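Local coordinates for protein putative transporter (Clostridium difficile 630, PDB 3LV9) that is a putative membrane transporter of unproven substrate, of which this CBS-domain pair is one piece, probably regulatory, and may bind flavin adenine dinucleotide, at residues D67-F72 with G128-V133; E45-I50 with R76-Q81; L104-A109 with L140-G145. All coordinates share one frame; numbering follows the deposited sequence.

Contact 1 of 3, residues D67-F72 with G128-V133; sequences DDILGF and GGTSGV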
loop_
_atom_site.group_PDB
_atom_site.type_symbol
_atom_site.label_atom_id
_atom_site.label_comp_id
_atom_site.label_asym_id
_atom_site.label_seq_id
_atom_site.Cartn_x
_atom_site.Cartn_y
_atom_site.Cartn_z
ATOM N N ASP A 67 -7.182 19.308 -11.998
ATOM C CA ASP A 67 -6.340 19.469 -13.212
ATOM C C ASP A 67 -5.003 20.153 -12.948
ATOM O O ASP A 67 -4.152 20.270 -13.848
ATOM C CB ASP A 67 -7.062 20.319 -14.248
ATOM C CG ASP A 67 -8.270 19.665 -14.771
ATOM O OD1 ASP A 67 -8.358 18.419 -14.687
ATOM O OD2 ASP A 67 -9.113 20.404 -15.291
ATOM N N ASP A 68 -4.842 20.639 -11.721
ATOM C CA ASP A 68 -3.576 21.227 -11.295
ATOM C C ASP A 68 -2.954 20.346 -10.238
ATOM O O ASP A 68 -3.030 20.647 -9.088
ATOM C CB ASP A 68 -3.790 22.664 -10.798
ATOM C CG ASP A 68 -2.459 23.414 -10.555
ATOM O OD1 ASP A 68 -1.374 22.829 -10.852
ATOM O OD2 ASP A 68 -2.507 24.576 -10.065
ATOM N N ILE A 69 -2.370 19.236 -10.664
ATOM C CA ILE A 69 -1.665 18.340 -9.757
ATOM C C ILE A 69 -0.268 18.860 -9.453
ATOM O O ILE A 69 0.500 19.135 -10.362
ATOM C CB ILE A 69 -1.466 16.946 -10.347
ATOM C CG1 ILE A 69 -2.803 16.343 -10.764
ATOM C CG2 ILE A 69 -0.757 16.039 -9.334
ATOM C CD1 ILE A 69 -3.776 16.277 -9.708
ATOM N N LEU A 70 0.074 18.945 -8.175
ATOM C CA LEU A 70 1.402 19.370 -7.747
ATOM C C LEU A 70 2.401 18.198 -7.554
ATOM O O LEU A 70 3.628 18.372 -7.613
ATOM C CB LEU A 70 1.260 20.135 -6.437
ATOM C CG LEU A 70 0.279 21.310 -6.399
ATOM C CD1 LEU A 70 0.434 21.993 -5.003
ATOM C CD2 LEU A 70 0.523 22.313 -7.530
ATOM N N GLY A 71 1.875 17.007 -7.301
ATOM C CA GLY A 71 2.726 15.839 -7.064
ATOM C C GLY A 71 1.906 14.876 -6.271
ATOM O O GLY A 71 0.698 14.913 -6.356
ATOM N N PHE A 72 2.541 14.012 -5.496
ATOM C CA PHE A 72 1.791 13.179 -4.591
ATOM C C PHE A 72 2.472 13.034 -3.246
ATOM O O PHE A 72 3.624 13.431 -3.053
ATOM C CB PHE A 72 1.547 11.815 -5.199
ATOM C CG PHE A 72 2.713 10.866 -5.087
ATOM C CD1 PHE A 72 2.762 9.947 -4.064
ATOM C CD2 PHE A 72 3.711 10.850 -6.060
ATOM C CE1 PHE A 72 3.805 9.006 -3.979
ATOM C CE2 PHE A 72 4.784 9.917 -5.999
ATOM C CZ PHE A 72 4.831 8.995 -4.949
ATOM N N GLY A 128 -5.704 17.993 -22.228
ATOM C CA GLY A 128 -4.725 18.381 -21.213
ATOM C C GLY A 128 -5.349 18.518 -19.825
ATOM O O GLY A 128 -4.937 19.344 -19.013
ATOM N N GLY A 129 -6.368 17.724 -19.553
ATOM C CA GLY A 129 -7.007 17.731 -18.244
ATOM C C GLY A 129 -6.745 16.404 -17.590
ATOM O O GLY A 129 -6.345 15.457 -18.240
ATOM N N THR A 130 -7.006 16.328 -16.297
ATOM C CA THR A 130 -6.821 15.090 -15.573
ATOM C C THR A 130 -8.005 14.185 -15.871
ATOM O O THR A 130 -9.139 14.552 -15.544
ATOM C CB THR A 130 -6.776 15.328 -14.072
ATOM O OG1 THR A 130 -5.520 15.939 -13.744
ATOM C CG2 THR A 130 -6.945 13.993 -13.311
ATOM N N SER A 131 -7.766 13.021 -16.479
ATOM C CA SER A 131 -8.878 12.095 -16.667
ATOM C C SER A 131 -8.868 11.010 -15.615
ATOM O O SER A 131 -9.890 10.358 -15.397
ATOM C CB SER A 131 -8.898 11.514 -18.071
ATOM O OG SER A 131 -8.111 10.378 -18.132
ATOM N N GLY A 132 -7.745 10.827 -14.921
ATOM C CA GLY A 132 -7.773 9.915 -13.784
ATOM C C GLY A 132 -6.399 9.612 -13.238
ATOM O O GLY A 132 -5.476 10.346 -13.453
ATOM N N VAL A 133 -6.308 8.534 -12.485
ATOM C CA VAL A 133 -5.065 8.174 -11.827
ATOM C C VAL A 133 -4.944 6.654 -11.851
ATOM O O VAL A 133 -5.963 5.938 -11.855
ATOM C CB VAL A 133 -5.005 8.715 -10.369
ATOM C CG1 VAL A 133 -6.043 8.020 -9.489
ATOM C CG2 VAL A 133 -3.585 8.550 -9.768
HETATM O O HOH W 1 -3.245 17.269 -15.285
#

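Contact 2 of 3, residues E45-I50 with R76-Q81; sequences EKILAI and RDLYNQ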
loop_
_atom_site.group_PDB
_atom_site.type_symbol
_atom_site.label_atom_id
_atom_site.label_comp_id
_atom_site.label_asym_id
_atom_site.label_seq_id
_atom_site.Cartn_x
_atom_site.Cartn_y
_atom_site.Cartn_z
ATOM N N GLU A 45 -7.670 18.200 9.702
ATOM C CA GLU A 45 -8.743 17.313 10.121
ATOM C C GLU A 45 -9.297 16.557 8.908
ATOM O O GLU A 45 -9.504 15.339 8.942
ATOM C CB GLU A 45 -9.850 18.131 10.806
ATOM C CG GLU A 45 -9.493 18.594 12.221
ATOM C CD GLU A 45 -9.325 17.370 13.128
ATOM O OE1 GLU A 45 -10.381 16.751 13.444
ATOM O OE2 GLU A 45 -8.152 16.982 13.448
ATOM N N LYS A 46 -9.536 17.282 7.826
ATOM C CA LYS A 46 -10.117 16.687 6.626
ATOM C C LYS A 46 -9.216 15.623 6.060
ATOM O O LYS A 46 -9.690 14.568 5.674
ATOM C CB LYS A 46 -10.361 17.759 5.578
ATOM C CG LYS A 46 -10.739 17.216 4.190
ATOM C CD LYS A 46 -11.300 18.352 3.350
ATOM C CE LYS A 46 -11.522 17.957 1.877
ATOM N NZ LYS A 46 -11.792 19.176 0.937
ATOM N N ILE A 47 -7.914 15.891 6.050
ATOM C CA ILE A 47 -6.922 14.964 5.511
ATOM C C ILE A 47 -6.922 13.650 6.296
ATOM O O ILE A 47 -7.025 12.575 5.729
ATOM C CB ILE A 47 -5.514 15.597 5.524
ATOM C CG1 ILE A 47 -5.457 16.742 4.508
ATOM C CG2 ILE A 47 -4.437 14.568 5.281
ATOM C CD1 ILE A 47 -4.102 17.533 4.517
ATOM N N LEU A 48 -6.842 13.725 7.610
ATOM C CA LEU A 48 -6.861 12.502 8.401
ATOM C C LEU A 48 -8.172 11.781 8.208
ATOM O O LEU A 48 -8.198 10.557 8.141
ATOM C CB LEU A 48 -6.682 12.819 9.858
ATOM C CG LEU A 48 -5.346 13.504 10.117
ATOM C CD1 LEU A 48 -5.211 13.898 11.594
ATOM C CD2 LEU A 48 -4.194 12.637 9.661
ATOM N N ALA A 49 -9.266 12.521 8.101
ATOM C CA ALA A 49 -10.567 11.854 7.924
ATOM C C ALA A 49 -10.605 11.042 6.619
ATOM O O ALA A 49 -11.129 9.911 6.601
ATOM C CB ALA A 49 -11.711 12.838 7.973
ATOM N N ILE A 50 -10.035 11.589 5.539
ATOM C CA ILE A 50 -10.030 10.860 4.271
ATOM C C ILE A 50 -8.983 9.751 4.278
ATOM O O ILE A 50 -9.317 8.657 3.874
ATOM C CB ILE A 50 -10.011 11.762 2.957
ATOM C CG1 ILE A 50 -8.610 12.115 2.481
ATOM C CG2 ILE A 50 -10.846 13.075 3.103
ATOM C CD1 ILE A 50 -8.602 13.541 1.678
ATOM N N ARG A 76 2.636 7.621 5.019
ATOM C CA ARG A 76 3.526 7.470 6.177
ATOM C C ARG A 76 4.200 8.763 6.520
ATOM O O ARG A 76 4.388 9.112 7.704
ATOM C CB ARG A 76 4.621 6.445 5.916
ATOM C CG ARG A 76 4.249 5.112 6.424
ATOM C CD ARG A 76 5.422 4.172 6.445
ATOM N NE ARG A 76 6.033 3.986 5.140
ATOM C CZ ARG A 76 5.727 3.023 4.260
ATOM N NH1 ARG A 76 6.397 2.973 3.109
ATOM N NH2 ARG A 76 4.773 2.113 4.500
ATOM N N ASP A 77 4.629 9.424 5.461
ATOM C CA ASP A 77 5.148 10.768 5.541
ATOM C C ASP A 77 4.140 11.748 6.162
ATOM O O ASP A 77 4.512 12.524 7.029
ATOM C CB ASP A 77 5.531 11.258 4.151
ATOM C CG ASP A 77 6.430 10.315 3.419
ATOM O OD1 ASP A 77 6.929 9.348 4.017
ATOM O OD2 ASP A 77 6.628 10.558 2.217
ATOM N N LEU A 78 2.886 11.723 5.727
ATOM C CA LEU A 78 1.875 12.605 6.292
ATOM C C LEU A 78 1.770 12.363 7.803
ATOM O O LEU A 78 1.749 13.306 8.626
ATOM C CB LEU A 78 0.490 12.376 5.660
ATOM C CG LEU A 78 0.008 13.165 4.430
ATOM C CD1 LEU A 78 -1.291 12.567 3.871
ATOM C CD2 LEU A 78 -0.233 14.608 4.682
ATOM N N TYR A 79 1.671 11.090 8.171
ATOM C CA TYR A 79 1.397 10.711 9.561
ATOM C C TYR A 79 2.633 11.052 10.397
ATOM O O TYR A 79 2.504 11.618 11.486
ATOM C CB TYR A 79 1.056 9.223 9.677
ATOM C CG TYR A 79 -0.364 8.771 9.309
ATOM C CD1 TYR A 79 -1.459 9.576 9.543
ATOM C CD2 TYR A 79 -0.608 7.494 8.797
ATOM C CE1 TYR A 79 -2.735 9.154 9.268
ATOM C CE2 TYR A 79 -1.896 7.070 8.522
ATOM C CZ TYR A 79 -2.946 7.922 8.761
ATOM O OH TYR A 79 -4.241 7.585 8.504
ATOM N N ASN A 80 3.827 10.767 9.896
ATOM C CA ASN A 80 5.035 11.155 10.639
ATOM C C ASN A 80 5.140 12.677 10.855
ATOM O O ASN A 80 5.607 13.107 11.916
ATOM C CB ASN A 80 6.312 10.648 9.953
ATOM C CG ASN A 80 6.501 9.122 10.092
ATOM O OD1 ASN A 80 5.992 8.513 11.031
ATOM N ND2 ASN A 80 7.228 8.514 9.144
ATOM N N GLN A 81 4.695 13.498 9.899
ATOM C CA GLN A 81 4.706 14.947 10.133
ATOM C C GLN A 81 3.798 15.281 11.286
ATOM O O GLN A 81 4.153 16.038 12.162
ATOM C CB GLN A 81 4.247 15.730 8.903
ATOM C CG GLN A 81 5.325 15.970 7.896
ATOM C CD GLN A 81 4.908 16.950 6.797
ATOM O OE1 GLN A 81 3.700 17.175 6.538
ATOM N NE2 GLN A 81 5.913 17.552 6.144
#

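Contact 3 of 3, residues L104-A109 with L140-G145; sequences LTIDKA and LEEIVG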
loop_
_atom_site.group_PDB
_atom_site.type_symbol
_atom_site.label_atom_id
_atom_site.label_comp_id
_atom_site.label_asym_id
_atom_site.label_seq_id
_atom_site.Cartn_x
_atom_site.Cartn_y
_atom_site.Cartn_z
ATOM N N LEU A 104 -2.632 5.581 -24.032
ATOM C CA LEU A 104 -1.500 4.674 -23.897
ATOM C C LEU A 104 -2.032 3.309 -23.563
ATOM O O LEU A 104 -2.954 3.188 -22.760
ATOM C CB LEU A 104 -0.577 5.108 -22.783
ATOM C CG LEU A 104 0.795 4.487 -22.914
ATOM C CD1 LEU A 104 1.343 4.801 -24.313
ATOM C CD2 LEU A 104 1.751 4.990 -21.763
ATOM N N THR A 105 -1.472 2.275 -24.182
ATOM C CA THR A 105 -1.885 0.896 -23.881
ATOM C C THR A 105 -1.268 0.453 -22.561
ATOM O O THR A 105 -0.202 0.931 -22.164
ATOM C CB THR A 105 -1.443 -0.077 -24.985
ATOM O OG1 THR A 105 -0.069 0.151 -25.276
ATOM C CG2 THR A 105 -2.252 0.127 -26.285
ATOM N N ILE A 106 -1.910 -0.489 -21.889
ATOM C CA ILE A 106 -1.462 -0.901 -20.555
ATOM C C ILE A 106 0.003 -1.362 -20.485
ATOM O O ILE A 106 0.656 -1.111 -19.508
ATOM C CB ILE A 106 -2.401 -1.972 -19.982
ATOM C CG1 ILE A 106 -3.820 -1.390 -19.865
ATOM C CG2 ILE A 106 -1.943 -2.410 -18.624
ATOM C CD1 ILE A 106 -4.876 -2.395 -19.378
ATOM N N ASP A 107 0.516 -2.004 -21.530
ATOM C CA ASP A 107 1.918 -2.493 -21.560
ATOM C C ASP A 107 2.971 -1.371 -21.707
ATOM O O ASP A 107 4.073 -1.454 -21.152
ATOM C CB ASP A 107 2.125 -3.530 -22.695
ATOM C CG ASP A 107 1.648 -3.027 -24.044
ATOM O OD1 ASP A 107 0.937 -1.993 -24.053
ATOM O OD2 ASP A 107 1.942 -3.657 -25.086
ATOM N N LYS A 108 2.634 -0.341 -22.473
ATOM C CA LYS A 108 3.527 0.796 -22.653
ATOM C C LYS A 108 3.483 1.726 -21.437
ATOM O O LYS A 108 4.461 2.404 -21.119
ATOM C CB LYS A 108 3.147 1.534 -23.928
ATOM C CG LYS A 108 3.258 0.664 -25.152
ATOM C CD LYS A 108 2.945 1.478 -26.396
ATOM C CE LYS A 108 2.870 0.584 -27.673
ATOM N NZ LYS A 108 1.827 1.065 -28.676
ATOM N N ALA A 109 2.359 1.729 -20.736
ATOM C CA ALA A 109 2.255 2.375 -19.443
ATOM C C ALA A 109 3.222 1.761 -18.430
ATOM O O ALA A 109 3.945 2.462 -17.713
ATOM C CB ALA A 109 0.859 2.255 -18.948
ATOM N N LEU A 140 0.034 -3.998 -13.075
ATOM C CA LEU A 140 0.534 -5.391 -12.958
ATOM C C LEU A 140 -0.655 -6.369 -12.744
ATOM O O LEU A 140 -0.725 -7.429 -13.378
ATOM C CB LEU A 140 1.514 -5.494 -11.796
ATOM C CG LEU A 140 2.771 -4.638 -11.955
ATOM C CD1 LEU A 140 3.529 -4.619 -10.638
ATOM C CD2 LEU A 140 3.689 -5.121 -13.105
ATOM N N GLU A 141 -1.596 -5.978 -11.874
ATOM C CA GLU A 141 -2.824 -6.758 -11.613
ATOM C C GLU A 141 -3.564 -7.095 -12.925
ATOM O O GLU A 141 -3.855 -8.256 -13.224
ATOM C CB GLU A 141 -3.721 -5.991 -10.632
ATOM C CG GLU A 141 -4.822 -6.810 -9.968
ATOM C CD GLU A 141 -5.035 -6.457 -8.451
ATOM O OE1 GLU A 141 -6.118 -5.901 -8.131
ATOM O OE2 GLU A 141 -4.135 -6.747 -7.586
ATOM N N GLU A 142 -3.785 -6.078 -13.753
ATOM C CA GLU A 142 -4.354 -6.290 -15.072
ATOM C C GLU A 142 -3.529 -7.230 -16.013
ATOM O O GLU A 142 -4.085 -8.151 -16.636
ATOM C CB GLU A 142 -4.592 -4.944 -15.742
ATOM C CG GLU A 142 -5.532 -5.024 -16.933
ATOM C CD GLU A 142 -6.970 -5.318 -16.518
ATOM O OE1 GLU A 142 -7.263 -5.262 -15.295
ATOM O OE2 GLU A 142 -7.811 -5.589 -17.412
ATOM N N ILE A 143 -2.220 -7.013 -16.117
ATOM C CA ILE A 143 -1.390 -7.837 -17.012
ATOM C C ILE A 143 -1.345 -9.330 -16.632
ATOM O O ILE A 143 -1.499 -10.185 -17.505
ATOM C CB ILE A 143 0.067 -7.311 -17.103
ATOM C CG1 ILE A 143 0.099 -5.930 -17.794
ATOM C CG2 ILE A 143 0.928 -8.299 -17.868
ATOM C CD1 ILE A 143 1.371 -5.148 -17.596
ATOM N N VAL A 144 -1.130 -9.631 -15.352
ATOM C CA VAL A 144 -1.035 -11.007 -14.880
ATOM C C VAL A 144 -2.388 -11.674 -15.046
ATOM O O VAL A 144 -2.477 -12.885 -15.167
ATOM C CB VAL A 144 -0.636 -11.130 -13.389
ATOM C CG1 VAL A 144 0.250 -12.325 -13.177
ATOM C CG2 VAL A 144 0.112 -9.969 -12.947
ATOM N N GLY A 145 -3.441 -10.870 -15.054
ATOM C CA GLY A 145 -4.725 -11.356 -15.462
ATOM C C GLY A 145 -4.659 -12.130 -16.775
ATOM O O GLY A 145 -5.145 -13.248 -16.846
#

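Contact 1 of 3, residues D67-F72 with G128-V133
Thr130 OG1 is held by two groups while it lies against Asp67 and Ile69. It is hydrogen-bonded to Lys66 O, just before Asp67, and a water donates to Thr130 OG1 at 3.1 Å. The same water gives a second, weak bond to Asp67 O. It therefore links the two segments on a path separate from their direct bond. That direct bond runs from Thr130 N to Asp67 OD1, at 3.0 Å and nearly straight (165°). Asp67 OD1 also has a salt bridge to Arg32 NH1, and Arg32 reaches Thr130 O through a weak hydrogen bond. The place of Asp67 OD1 is less sure, so the details of both the Thr130 N bond and the Arg32 salt bridge are uncertain.

The threonine rotamer (chi1 -73°) sets OG1 beside its own backbone N. Thr130 OG1 comes within 3.7 Å of Asp67 CA, while Thr130 CB lies 3.5 Å from Asp67 OD1. Ile69 meets the threonine at about a right angle, with Ile69 CG1 4.1 Å from Thr130 OG1.

This contact joins the two CBS domains where the loop ahead of strand 69-74 meets the start of strand 130-135. The two strands belong to separate sheets. Just beyond Thr130, Ser131 and Gly132 form a classic beta bulge opposite Val123. Ile69 and Thr130 both pack on Ile122 of strand 120-124, and Ile69 also touches Cys62 of strand 58-62.

Contact 2 of 3, residues E45-I50 with R76-Q81
Ile47 and Leu78 form one of two apolar pairs that join these helices. Ile47 CG2 and Leu78 CD1 are 4.0 Å apart, and the two side chains meet at about a right angle. The Ile47 rotamer (chi1 -68°) places CG2 anti to the backbone N, and this is the branch that meets Leu78 CD1. Both residues also pack on Ile38 of strand 38-39.

The second pair is aliphatic on aromatic. Leu48 CD2 comes to the edge of the Tyr79 ring, near the ring plane. Leu48 CD2 is 3.8 Å from Tyr79 CE1, with Tyr79 CD1 slightly farther. This is edge packing, not a CH-pi contact over the face. The CB of neither residue points straight at the other helix, and the side chains close the gap with their ends. The Leu48 and Tyr79 CA atoms are 8.5 Å apart, so the backbones stay well separated and side chains alone make the contact.

Several polar groups here have partners outside the two segments. Tyr79 OH is hydrogen-bonded to Glu141 OE2 of the second subunit. Arg76 makes a salt bridge to Glu137 of that subunit, while Asp77 has one to Arg95 of its own chain. The tyrosine thus has its ring edge against Leu48 and its hydroxyl in the dimer interface. Val144 of the second subunit packs on both Leu48 and Tyr79.

Helices 44-53 and 75-85 are the two helices of the first CBS domain, in the usual strand-helix-strand-strand-helix order. They pack beside strand 38-39, an edge strand of the three-stranded sheet. Leu51, one turn on from Ile47, extends the helix pairing onto Leu78 and Tyr79.

Contact 3 of 3, residues L104-A109 with L140-G145
Ile106 carries its side of this contact through two branches. The contact joins helices 106-116 and 136-145 of the second CBS domain. The Ile106 chi1 of -61° sets CG2 anti to the backbone N, and its extended second torsion (177°) carries CD1 outward. Ile106 CD1 meets Glu142 CG at 3.6 Å, with the two side chains at about a right angle. Ile106 CG2 meets Ile143 CG1 at 4.2 Å, and here the two isoleucine side chains lie side by side, running opposite ways.

Glu142 leaves its helix with CG anti to the backbone N, then bends at the second torsion (70°). Its methylene part lies against Ile106, while its carboxylate reaches a salt bridge with Lys23. Ile106 also packs on Lys23 and on Ile139. Next to it, Asp107 turns back toward the helix start. Asp107 OD1 accepts a hydrogen bond from Thr105 OG1 at 2.7 Å, nearly along the C-O axis. Thr105 is the N-cap residue but makes no side-chain capping bond.

The link between the helices is therefore apolar, even though one partner is a glutamate. Glu142 OE2 pairs with Lys23, while the stem of Glu142 packs on Ile106.

Overall arrangement
Contact 1 lies between the two CBS domains, its centre about 8 Å from the centre of the chain. The centres of contacts 2 and 3 each lie about 16 Å from the chain's centre, on opposite sides, and about 31 Å from each other. Each pairs the two helices of one domain. Contact 1 is tied to both by the chain: strand 69-74 runs into helix 75-85, and strand 130-135 into helix 136-145. Its centre is about 20 Å from each of theirs. Contacts 2 and 3 do not touch within the chain, but both face the second subunit. The contact 2 helices meet the contact 3 helix 136-145 of the second subunit, consistent with a head-to-tail CBS dimer.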